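Local coordinates for protein MAR1 Ribonuclease (Caenorhabditis elegans, PDB 2B34) that is probably a hydrolase of the isochorismatase family, described as a ribonuclease, with its natural substrate uncertain, at residues 28-32 with 137-141; 35-40 with 134-138; 109-113 with 143-147. All coordinates share one frame; numbering follows the deposited sequence.

Contact 1: residues 28-32 with 137-141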
ATOM      1  N   SER A  28      11.029  13.425  24.643  1.00 21.67           N
ATOM      2  CA  SER A  28      11.138  14.625  23.827  1.00 21.91           C
ATOM      3  C   SER A  28      11.669  14.337  22.418  1.00 21.76           C
ATOM      4  O   SER A  28      11.804  15.250  21.607  1.00 21.89           O
ATOM      5  CB  SER A  28      11.990  15.678  24.546  1.00 21.88           C
ATOM      6  OG  SER A  28      13.370  15.444  24.350  1.00 23.40           O
ATOM      7  N   ASN A  29      11.944  13.069  22.124  1.00 21.50           N
ATOM      8  CA  ASN A  29      12.527  12.686  20.836  1.00 21.64           C
ATOM      9  C   ASN A  29      11.669  11.722  20.029  1.00 20.86           C
ATOM     10  O   ASN A  29      12.185  11.040  19.155  1.00 21.61           O
ATOM     11  CB  ASN A  29      13.916  12.051  21.027  1.00 21.91           C
ATOM     12  CG  ASN A  29      14.783  12.812  22.001  1.00 23.72           C
ATOM     13  OD1 ASN A  29      14.662  12.648  23.223  1.00 25.76           O
ATOM     14  ND2 ASN A  29      15.677  13.636  21.473  1.00 24.62           N
ATOM     15  N   ILE A  30      10.382  11.631  20.336  1.00 19.83           N
ATOM     16  CA  ILE A  30       9.491  10.709  19.623  1.00 18.95           C
ATOM     17  C   ILE A  30       8.241  11.459  19.181  1.00 18.55           C
ATOM     18  O   ILE A  30       7.582  12.101  19.998  1.00 18.77           O
ATOM     19  CB  ILE A  30       9.081   9.479  20.513  1.00 18.73           C
ATOM     20  CG1 ILE A  30      10.302   8.629  20.933  1.00 18.69           C
ATOM     21  CG2 ILE A  30       8.011   8.624  19.826  1.00 18.09           C
ATOM     22  CD1 ILE A  30      10.963   7.796  19.816  1.00 18.71           C
ATOM     23  N   LYS A  31       7.919  11.385  17.891  1.00 18.02           N
ATOM     24  CA  LYS A  31       6.683  11.987  17.376  1.00 17.73           C
ATOM     25  C   LYS A  31       5.482  11.370  18.077  1.00 17.41           C
ATOM     26  O   LYS A  31       5.388  10.144  18.184  1.00 17.40           O
ATOM     27  CB  LYS A  31       6.566  11.807  15.856  1.00 17.71           C
ATOM     28  CG  LYS A  31       7.663  12.497  15.050  1.00 17.56           C
ATOM     29  CD  LYS A  31       7.617  14.016  15.207  1.00 17.58           C
ATOM     30  CE  LYS A  31       8.739  14.687  14.413  1.00 18.19           C
ATOM     31  NZ  LYS A  31       8.448  16.131  14.179  1.00 18.96           N
ATOM     32  N   TYR A  32       4.588  12.227  18.569  1.00 16.96           N
ATOM     33  CA  TYR A  32       3.380  11.818  19.295  1.00 16.91           C
ATOM     34  C   TYR A  32       3.661  10.942  20.521  1.00 16.94           C
ATOM     35  O   TYR A  32       2.935   9.979  20.785  1.00 16.96           O
ATOM     36  CB  TYR A  32       2.375  11.117  18.363  1.00 16.84           C
ATOM     37  CG  TYR A  32       2.070  11.864  17.085  1.00 16.72           C
ATOM     38  CD1 TYR A  32       1.107  12.876  17.054  1.00 16.68           C
ATOM     39  CD2 TYR A  32       2.742  11.556  15.903  1.00 16.65           C
ATOM     40  CE1 TYR A  32       0.822  13.562  15.871  1.00 16.31           C
ATOM     41  CE2 TYR A  32       2.466  12.234  14.721  1.00 16.49           C
ATOM     42  CZ  TYR A  32       1.508  13.234  14.711  1.00 16.28           C
ATOM     43  OH  TYR A  32       1.239  13.899  13.536  1.00 16.61           O
ATOM     44  N   SER A 137       5.650   4.562  17.297  1.00 15.07           N
ATOM     45  CA  SER A 137       6.174   5.773  16.660  1.00 15.21           C
ATOM     46  C   SER A 137       7.711   5.826  16.603  1.00 15.24           C
ATOM     47  O   SER A 137       8.388   4.948  17.138  1.00 15.11           O
ATOM     48  CB  SER A 137       5.622   7.018  17.363  1.00 14.99           C
ATOM     49  OG  SER A 137       5.853   8.174  16.587  1.00 14.82           O
ATOM     50  N   SER A 138       8.237   6.866  15.949  1.00 15.37           N
ATOM     51  CA  SER A 138       9.679   7.091  15.802  1.00 15.45           C
ATOM     52  C   SER A 138      10.007   8.567  16.022  1.00 15.52           C
ATOM     53  O   SER A 138       9.104   9.391  16.159  1.00 15.60           O
ATOM     54  CB  SER A 138      10.148   6.698  14.395  1.00 15.32           C
ATOM     55  OG  SER A 138       9.931   5.328  14.127  1.00 16.12           O
ATOM     56  N   ARG A 139      11.300   8.896  16.029  1.00 15.68           N
ATOM     57  CA  ARG A 139      11.752  10.290  16.069  1.00 16.13           C
ATOM     58  C   ARG A 139      11.360  11.028  14.784  1.00 15.81           C
ATOM     59  O   ARG A 139      10.947  12.185  14.822  1.00 15.87           O
ATOM     60  CB  ARG A 139      13.267  10.361  16.309  1.00 15.98           C
ATOM     61  CG  ARG A 139      13.851  11.773  16.299  1.00 16.81           C
ATOM     62  CD  ARG A 139      15.315  11.814  16.759  1.00 16.77           C
ATOM     63  NE  ARG A 139      16.185  10.979  15.929  1.00 18.09           N
ATOM     64  CZ  ARG A 139      17.470  11.228  15.687  1.00 18.09           C
ATOM     65  NH1 ARG A 139      18.058  12.303  16.206  1.00 17.11           N
ATOM     66  NH2 ARG A 139      18.168  10.402  14.915  1.00 17.31           N
ATOM     67  N   SER A 140      11.481  10.338  13.654  1.00 15.92           N
ATOM     68  CA  SER A 140      11.121  10.881  12.346  1.00 15.64           C
ATOM     69  C   SER A 140       9.828  10.265  11.809  1.00 15.45           C
ATOM     70  O   SER A 140       9.628   9.054  11.912  1.00 15.43           O
ATOM     71  CB  SER A 140      12.254  10.619  11.355  1.00 15.70           C
ATOM     72  OG  SER A 140      11.787  10.715  10.023  1.00 16.60           O
ATOM     73  N   HIS A 141       8.971  11.106  11.227  1.00 15.20           N
ATOM     74  CA  HIS A 141       7.744  10.658  10.555  1.00 14.85           C
ATOM     75  C   HIS A 141       8.012   9.666   9.418  1.00 14.75           C
ATOM     76  O   HIS A 141       7.271   8.696   9.249  1.00 14.42           O
ATOM     77  CB  HIS A 141       6.967  11.850   9.983  1.00 14.67           C
ATOM     78  CG  HIS A 141       6.355  12.740  11.020  1.00 15.03           C
ATOM     79  ND1 HIS A 141       6.590  14.098  11.064  1.00 14.46           N
ATOM     80  CD2 HIS A 141       5.510  12.473  12.044  1.00 14.19           C
ATOM     81  CE1 HIS A 141       5.915  14.627  12.068  1.00 14.61           C
ATOM     82  NE2 HIS A 141       5.253  13.662  12.680  1.00 15.97           N
TER
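Lys-31 is gripped at both ends of its backbone by the chain that leaves strand 128-137. Its N donates to Ser-138 O (2.9 Å, N-H...O angle 154°), and its O receives the proton of Ser-137 OG at 2.6 Å; that hydroxyl, turned anti to its own N (chi1 -166°), approaches tilted out of the carbonyl plane. A weaker polar touch lies next door, where Arg-139 CA stands 3.2 Å from Asn-29 O. Apolar packing backs these bonds: Ile-30 CG2 meets Ser-137 CB at 3.8 Å, and Ile-30 CD1 rests against the main chain at Arg-139. Beyond, the Lys-31 chain, bent at chi2 (-64°), crosses over one face of His-141, with Lys-31 CG 3.9 Å from the ring centroid in a CH-pi contact. Tyr-32, at the N-cap of helix 33-49, meets the same imidazole rim to rim. The guanidinium of Arg-139 leads into the second subunit, with a salt bridge to Glu-162 and hydrogen bonds to the carbonyls of Ile-184 and Leu-185 there. Two loops that precede helices are thus joined by hydrogen bonds that both run through the backbone of Lys-31, while its side chain contributes aliphatic cover to the imidazole.

Contact 2: residues 35-40 with 134-138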
ATOM      1  N   GLU A  35       0.667  10.816  23.068  1.00 17.17           N
ATOM      2  CA  GLU A  35      -0.460  10.065  22.493  1.00 16.94           C
ATOM      3  C   GLU A  35      -0.228   8.559  22.586  1.00 16.83           C
ATOM      4  O   GLU A  35      -1.107   7.795  22.994  1.00 16.80           O
ATOM      5  CB  GLU A  35      -0.663  10.461  21.022  1.00 16.74           C
ATOM      6  CG  GLU A  35      -1.222  11.863  20.794  1.00 16.66           C
ATOM      7  CD  GLU A  35      -0.158  12.946  20.656  1.00 17.15           C
ATOM      8  OE1 GLU A  35       0.959  12.793  21.185  1.00 18.04           O
ATOM      9  OE2 GLU A  35      -0.450  13.975  20.017  1.00 17.52           O
ATOM     10  N   ILE A  36       0.975   8.158  22.202  1.00 16.93           N
ATOM     11  CA  ILE A  36       1.416   6.771  22.185  1.00 17.41           C
ATOM     12  C   ILE A  36       1.446   6.152  23.588  1.00 17.26           C
ATOM     13  O   ILE A  36       1.130   4.972  23.754  1.00 17.21           O
ATOM     14  CB  ILE A  36       2.793   6.672  21.449  1.00 17.64           C
ATOM     15  CG1 ILE A  36       2.599   6.195  20.009  1.00 18.29           C
ATOM     16  CG2 ILE A  36       3.791   5.793  22.180  1.00 18.67           C
ATOM     17  CD1 ILE A  36       1.993   7.221  19.087  1.00 18.96           C
ATOM     18  N   ILE A  37       1.805   6.959  24.584  1.00 17.17           N
ATOM     19  CA  ILE A  37       1.754   6.542  25.989  1.00 17.27           C
ATOM     20  C   ILE A  37       0.309   6.294  26.423  1.00 17.31           C
ATOM     21  O   ILE A  37      -0.001   5.237  26.975  1.00 17.19           O
ATOM     22  CB  ILE A  37       2.427   7.583  26.935  1.00 17.45           C
ATOM     23  CG1 ILE A  37       3.943   7.672  26.680  1.00 17.39           C
ATOM     24  CG2 ILE A  37       2.088   7.298  28.421  1.00 17.12           C
ATOM     25  CD1 ILE A  37       4.706   6.334  26.682  1.00 18.58           C
ATOM     26  N   THR A  38      -0.567   7.265  26.163  1.00 17.26           N
ATOM     27  CA  THR A  38      -1.993   7.117  26.459  1.00 17.39           C
ATOM     28  C   THR A  38      -2.565   5.847  25.829  1.00 16.81           C
ATOM     29  O   THR A  38      -3.272   5.081  26.486  1.00 16.98           O
ATOM     30  CB  THR A  38      -2.808   8.354  25.996  1.00 17.30           C
ATOM     31  OG1 THR A  38      -2.358   9.508  26.710  1.00 19.10           O
ATOM     32  CG2 THR A  38      -4.294   8.168  26.266  1.00 17.24           C
ATOM     33  N   THR A  39      -2.245   5.626  24.559  1.00 16.52           N
ATOM     34  CA  THR A  39      -2.777   4.486  23.817  1.00 16.19           C
ATOM     35  C   THR A  39      -2.123   3.166  24.247  1.00 15.96           C
ATOM     36  O   THR A  39      -2.810   2.153  24.367  1.00 15.73           O
ATOM     37  CB  THR A  39      -2.667   4.714  22.296  1.00 15.99           C
ATOM     38  OG1 THR A  39      -3.305   5.951  21.969  1.00 16.61           O
ATOM     39  CG2 THR A  39      -3.351   3.603  21.526  1.00 16.10           C
ATOM     40  N   SER A  40      -0.813   3.184  24.492  1.00 15.82           N
ATOM     41  CA  SER A  40      -0.127   2.009  25.047  1.00 16.10           C
ATOM     42  C   SER A  40      -0.701   1.626  26.414  1.00 16.09           C
ATOM     43  O   SER A  40      -0.816   0.443  26.723  1.00 16.18           O
ATOM     44  CB  SER A  40       1.390   2.221  25.139  1.00 16.04           C
ATOM     45  OG  SER A  40       1.965   2.398  23.850  1.00 16.61           O
ATOM     46  N   ASP A 134      -1.247   3.119  16.331  1.00 13.72           N
ATOM     47  CA  ASP A 134      -1.492   4.313  17.142  1.00 13.68           C
ATOM     48  C   ASP A 134      -0.800   4.276  18.517  1.00 13.98           C
ATOM     49  O   ASP A 134      -1.009   5.156  19.361  1.00 13.91           O
ATOM     50  CB  ASP A 134      -2.993   4.633  17.250  1.00 13.39           C
ATOM     51  CG  ASP A 134      -3.846   3.444  17.695  1.00 13.41           C
ATOM     52  OD1 ASP A 134      -3.375   2.289  17.691  1.00 12.96           O
ATOM     53  OD2 ASP A 134      -5.022   3.679  18.043  1.00 14.43           O
ATOM     54  N   ALA A 135       0.036   3.261  18.716  1.00 14.27           N
ATOM     55  CA  ALA A 135       0.821   3.105  19.933  1.00 14.24           C
ATOM     56  C   ALA A 135       2.289   2.841  19.582  1.00 14.57           C
ATOM     57  O   ALA A 135       3.091   2.460  20.444  1.00 14.87           O
ATOM     58  CB  ALA A 135       0.250   1.977  20.783  1.00 14.04           C
ATOM     59  N   VAL A 136       2.628   3.056  18.309  1.00 14.74           N
ATOM     60  CA  VAL A 136       3.982   2.841  17.779  1.00 14.95           C
ATOM     61  C   VAL A 136       4.441   4.086  17.006  1.00 15.18           C
ATOM     62  O   VAL A 136       3.701   4.613  16.170  1.00 15.57           O
ATOM     63  CB  VAL A 136       4.046   1.568  16.880  1.00 14.98           C
ATOM     64  CG1 VAL A 136       5.368   1.481  16.113  1.00 14.91           C
ATOM     65  CG2 VAL A 136       3.848   0.304  17.712  1.00 14.47           C
ATOM     66  N   SER A 137       5.650   4.562  17.297  1.00 15.07           N
ATOM     67  CA  SER A 137       6.174   5.773  16.660  1.00 15.21           C
ATOM     68  C   SER A 137       7.711   5.826  16.603  1.00 15.24           C
ATOM     69  O   SER A 137       8.388   4.948  17.138  1.00 15.11           O
ATOM     70  CB  SER A 137       5.622   7.018  17.363  1.00 14.99           C
ATOM     71  OG  SER A 137       5.853   8.174  16.587  1.00 14.82           O
ATOM     72  N   SER A 138       8.237   6.866  15.949  1.00 15.37           N
ATOM     73  CA  SER A 138       9.679   7.091  15.802  1.00 15.45           C
ATOM     74  C   SER A 138      10.007   8.567  16.022  1.00 15.52           C
ATOM     75  O   SER A 138       9.104   9.391  16.159  1.00 15.60           O
ATOM     76  CB  SER A 138      10.148   6.698  14.395  1.00 15.32           C
ATOM     77  OG  SER A 138       9.931   5.328  14.127  1.00 16.12           O
TER
HETATM   78  O   HOH W   1      -2.615   7.402  19.966  1.00 13.77           O
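Ile-36 is turned to chi1 -100°, off a staggered position, which sets CG1 against the main chain of Ala-135, and its chi2 of 73° carries CD1 towards Ser-137. Ile-36 CG1 comes 3.4 Å from Ala-135 C, and its CD1 runs on to touch Ser-137 CB at 4.0 Å. One helical turn further, Thr-39 has chi1 -55°: CG2 lies anti to N and reaches across to the carboxylate of Asp-134, while OG1 is tucked back over the helix beside Glu-35 O. Between the two branches, Thr-39 CB sits 3.4 Å from Asp-134 O. The same carbonyl is probably reached a second way, through a water 2.6 Å from Thr-39 OG1 and 2.8 Å from Asp-134 O. Ser-40 OG also bends back along its own helix and donates to Ile-36 O at 2.7 Å. That carbonyl takes the backbone N of Ser-40 as well, the two donors arriving from opposite faces of its plane. With its polar role met inside the helix, Ser-40 OG turns a side to Ala-135 CB, 3.5 Å away. The Asp-134 carboxylate is held by Ser-161 OG, and Ser-40 and Ala-135 both rest on Val-107 of the neighbouring strand 103-109. Helix 33-49 therefore lies on the parallel sheet of this alpha/beta fold where strand 128-137 turns a corner at 134 and 135. No direct hydrogen bond joins residues 35-40 to 134-138: Ser-40 OG bonds its own helix, Thr-39 OG1 has a water and Glu-35 O close by, and the union rests on close van der Waals packing of Ile-36, Thr-39 and Ala-135, with one water as a probable polar bridge.

Contact 3: residues 109-113 with 143-147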
ATOM      1  N   ILE A 109       8.458   1.823  20.873  1.00 18.87           N
ATOM      2  CA  ILE A 109       9.193   2.820  20.098  1.00 19.32           C
ATOM      3  C   ILE A 109      10.513   2.435  19.475  1.00 20.45           C
ATOM      4  O   ILE A 109      11.127   1.425  19.832  1.00 20.23           O
ATOM      5  CB  ILE A 109       9.370   4.156  20.848  1.00 19.38           C
ATOM      6  CG1 ILE A 109       9.881   3.915  22.271  1.00 18.48           C
ATOM      7  CG2 ILE A 109       8.073   4.978  20.785  1.00 18.52           C
ATOM      8  CD1 ILE A 109      10.328   5.156  22.959  1.00 17.09           C
ATOM      9  N   GLU A 110      10.969   3.346  18.614  1.00 21.32           N
ATOM     10  CA  GLU A 110      11.759   3.047  17.441  1.00 21.80           C
ATOM     11  C   GLU A 110      10.970   2.013  16.630  1.00 21.22           C
ATOM     12  O   GLU A 110      11.273   0.816  16.621  1.00 21.05           O
ATOM     13  CB  GLU A 110      13.213   2.649  17.768  1.00 22.63           C
ATOM     14  CG  GLU A 110      13.390   1.600  18.861  1.00 23.21           C
ATOM     15  CD  GLU A 110      14.818   1.398  19.282  1.00 23.14           C
ATOM     16  OE1 GLU A 110      15.611   2.356  19.166  1.00 27.79           O
ATOM     17  OE2 GLU A 110      15.146   0.281  19.750  1.00 26.34           O
ATOM     18  N   ALA A 111       9.915   2.518  15.988  1.00 20.42           N
ATOM     19  CA  ALA A 111       9.091   1.750  15.061  1.00 19.90           C
ATOM     20  C   ALA A 111       9.959   1.065  14.010  1.00 19.36           C
ATOM     21  O   ALA A 111       9.699  -0.068  13.628  1.00 19.02           O
ATOM     22  CB  ALA A 111       8.063   2.659  14.387  1.00 19.74           C
ATOM     23  N   HIS A 112      11.008   1.760  13.578  1.00 19.20           N
ATOM     24  CA  HIS A 112      11.903   1.285  12.524  1.00 18.96           C
ATOM     25  C   HIS A 112      13.160   0.615  13.080  1.00 19.24           C
ATOM     26  O   HIS A 112      14.062   0.256  12.319  1.00 19.39           O
ATOM     27  CB  HIS A 112      12.294   2.460  11.630  1.00 18.65           C
ATOM     28  CG  HIS A 112      13.118   3.494  12.329  1.00 17.56           C
ATOM     29  ND1 HIS A 112      12.650   4.216  13.408  1.00 16.61           N
ATOM     30  CD2 HIS A 112      14.385   3.920  12.112  1.00 16.05           C
ATOM     31  CE1 HIS A 112      13.592   5.044  13.820  1.00 16.49           C
ATOM     32  NE2 HIS A 112      14.654   4.884  13.051  1.00 15.75           N
ATOM     33  N   VAL A 113      13.228   0.465  14.402  1.00 19.78           N
ATOM     34  CA  VAL A 113      14.371  -0.191  15.053  1.00 20.16           C
ATOM     35  C   VAL A 113      13.914  -1.346  15.968  1.00 20.60           C
ATOM     36  O   VAL A 113      13.780  -2.461  15.475  1.00 20.79           O
ATOM     37  CB  VAL A 113      15.324   0.824  15.757  1.00 20.23           C
ATOM     38  CG1 VAL A 113      16.621   0.155  16.166  1.00 19.79           C
ATOM     39  CG2 VAL A 113      15.623   2.010  14.848  1.00 19.61           C
ATOM     40  N   ASP A 143      10.638   7.644   9.023  1.00 14.33           N
ATOM     41  CA  ASP A 143      11.063   6.380   9.635  1.00 14.43           C
ATOM     42  C   ASP A 143       9.870   5.529  10.082  1.00 14.30           C
ATOM     43  O   ASP A 143       9.821   4.333   9.798  1.00 14.50           O
ATOM     44  CB  ASP A 143      12.008   6.644  10.817  1.00 14.28           C
ATOM     45  CG  ASP A 143      13.438   6.921  10.373  1.00 14.83           C
ATOM     46  OD1 ASP A 143      13.805   6.530   9.244  1.00 15.56           O
ATOM     47  OD2 ASP A 143      14.200   7.530  11.154  1.00 14.00           O
ATOM     48  N   ARG A 144       8.924   6.166  10.772  1.00 14.36           N
ATOM     49  CA  ARG A 144       7.695   5.524  11.250  1.00 14.19           C
ATOM     50  C   ARG A 144       6.828   5.028  10.087  1.00 14.53           C
ATOM     51  O   ARG A 144       6.349   3.888  10.101  1.00 14.44           O
ATOM     52  CB  ARG A 144       6.893   6.514  12.106  1.00 14.20           C
ATOM     53  CG  ARG A 144       5.660   5.923  12.799  1.00 13.98           C
ATOM     54  CD  ARG A 144       4.774   7.018  13.382  1.00 13.83           C
ATOM     55  NE  ARG A 144       3.603   6.469  14.071  1.00 13.18           N
ATOM     56  CZ  ARG A 144       2.507   7.158  14.371  1.00 12.54           C
ATOM     57  NH1 ARG A 144       2.397   8.438  14.028  1.00 12.53           N
ATOM     58  NH2 ARG A 144       1.502   6.559  15.000  1.00 11.84           N
ATOM     59  N   HIS A 145       6.632   5.896   9.094  1.00 14.53           N
ATOM     60  CA  HIS A 145       5.811   5.590   7.922  1.00 14.73           C
ATOM     61  C   HIS A 145       6.284   4.314   7.235  1.00 14.40           C
ATOM     62  O   HIS A 145       5.496   3.401   6.987  1.00 14.20           O
ATOM     63  CB  HIS A 145       5.840   6.764   6.934  1.00 14.83           C
ATOM     64  CG  HIS A 145       4.856   6.639   5.808  1.00 16.43           C
ATOM     65  ND1 HIS A 145       5.201   6.135   4.570  1.00 18.78           N
ATOM     66  CD2 HIS A 145       3.545   6.966   5.726  1.00 16.81           C
ATOM     67  CE1 HIS A 145       4.142   6.148   3.779  1.00 18.33           C
ATOM     68  NE2 HIS A 145       3.123   6.648   4.457  1.00 18.67           N
ATOM     69  N   PHE A 146       7.578   4.251   6.944  1.00 13.99           N
ATOM     70  CA  PHE A 146       8.125   3.108   6.238  1.00 13.87           C
ATOM     71  C   PHE A 146       8.386   1.911   7.136  1.00 13.76           C
ATOM     72  O   PHE A 146       8.483   0.793   6.646  1.00 13.64           O
ATOM     73  CB  PHE A 146       9.356   3.510   5.419  1.00 13.96           C
ATOM     74  CG  PHE A 146       9.006   4.284   4.182  1.00 14.09           C
ATOM     75  CD1 PHE A 146       8.681   3.617   3.001  1.00 13.81           C
ATOM     76  CD2 PHE A 146       8.951   5.676   4.207  1.00 13.87           C
ATOM     77  CE1 PHE A 146       8.324   4.325   1.854  1.00 13.37           C
ATOM     78  CE2 PHE A 146       8.599   6.396   3.065  1.00 14.01           C
ATOM     79  CZ  PHE A 146       8.288   5.717   1.884  1.00 13.84           C
ATOM     80  N   ALA A 147       8.479   2.145   8.448  1.00 13.85           N
ATOM     81  CA  ALA A 147       8.528   1.049   9.415  1.00 14.12           C
ATOM     82  C   ALA A 147       7.300   0.174   9.228  1.00 14.26           C
ATOM     83  O   ALA A 147       7.420  -1.041   9.112  1.00 14.14           O
ATOM     84  CB  ALA A 147       8.586   1.572  10.834  1.00 13.64           C
TER
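His-112 and Asp-143 form the stacked part of this contact. Asp-143 CB lies over the middle of the imidazole, 3.6 Å from its centroid and only 8° off the ring normal, a CH-pi contact. The carboxylate continues over the same face, its plane 16° from that of the ring, and Asp-143 OD2 stands 3.3 Å from His-112 NE2; coming from above the ring, it is badly placed for a hydrogen bond. A chi1 of 66°, with CG between N and the carbonyl carbon, sets the His-112 ring against Asp-143, and Val-113 CG2 covers the opposite face.

Apolar contact is made by two alanines. Ala-111 CB and Ala-147 CB meet at 3.8 Å, and Ala-147 CB also presses on Ala-111 O (3.4 Å) and on His-112 CB (3.9 Å). Ala-111 CB reaches the backbone of Arg-144 too, at CA 4.3 Å away, while the arginine chain runs out extended to the carbonyls of Val-136 and Val-133.

Hydrogen bonds leave the pair in other directions. His-112 ND1 bonds Ser-138 OG, and NE2 bonds Glu-162 OE2 of the second subunit; Asp-143 OD1 bonds Thr-160 OG1 of that subunit. Within the loop, Glu-110 to Val-113 forms a type I turn closed by Val-113 N to Glu-110 O, 3.0 Å. It leads into helix 114-124, whose first residue, Cys-114, is disulfide-linked to Cys-20; in many isochorismatase relatives a nucleophilic cysteine heads this helix.

Sandwiched between Asp-143 and Val-113 and held at both nitrogens, the imidazole is probably fixed in rotation. His-112 brings the turn, and Asp-143 the start of helix 141-154, into the subunit interface, although no hydrogen bond joins the two segments.

Contacts 2 and 3 are buried, whereas contact 1 is partly open and lies farthest from the centre of the chain. All three converge on the end of strand 128-137 and what follows it: contacts 1 and 2 share Ser-137 and Ser-138, and contact 3 uses the ensuing helix 141-154. Chemistry varies with place. Contact 1, between loops, has direct hydrogen bonds; contact 2, helix on strand, has packing and one water; contact 3, turn on helix, has a ring-carboxylate stack. Contacts 1 and 3 border the second subunit, but contact 2 touches no other chain. A serine and an arginine bond contact 3 to the 134-138 strand end.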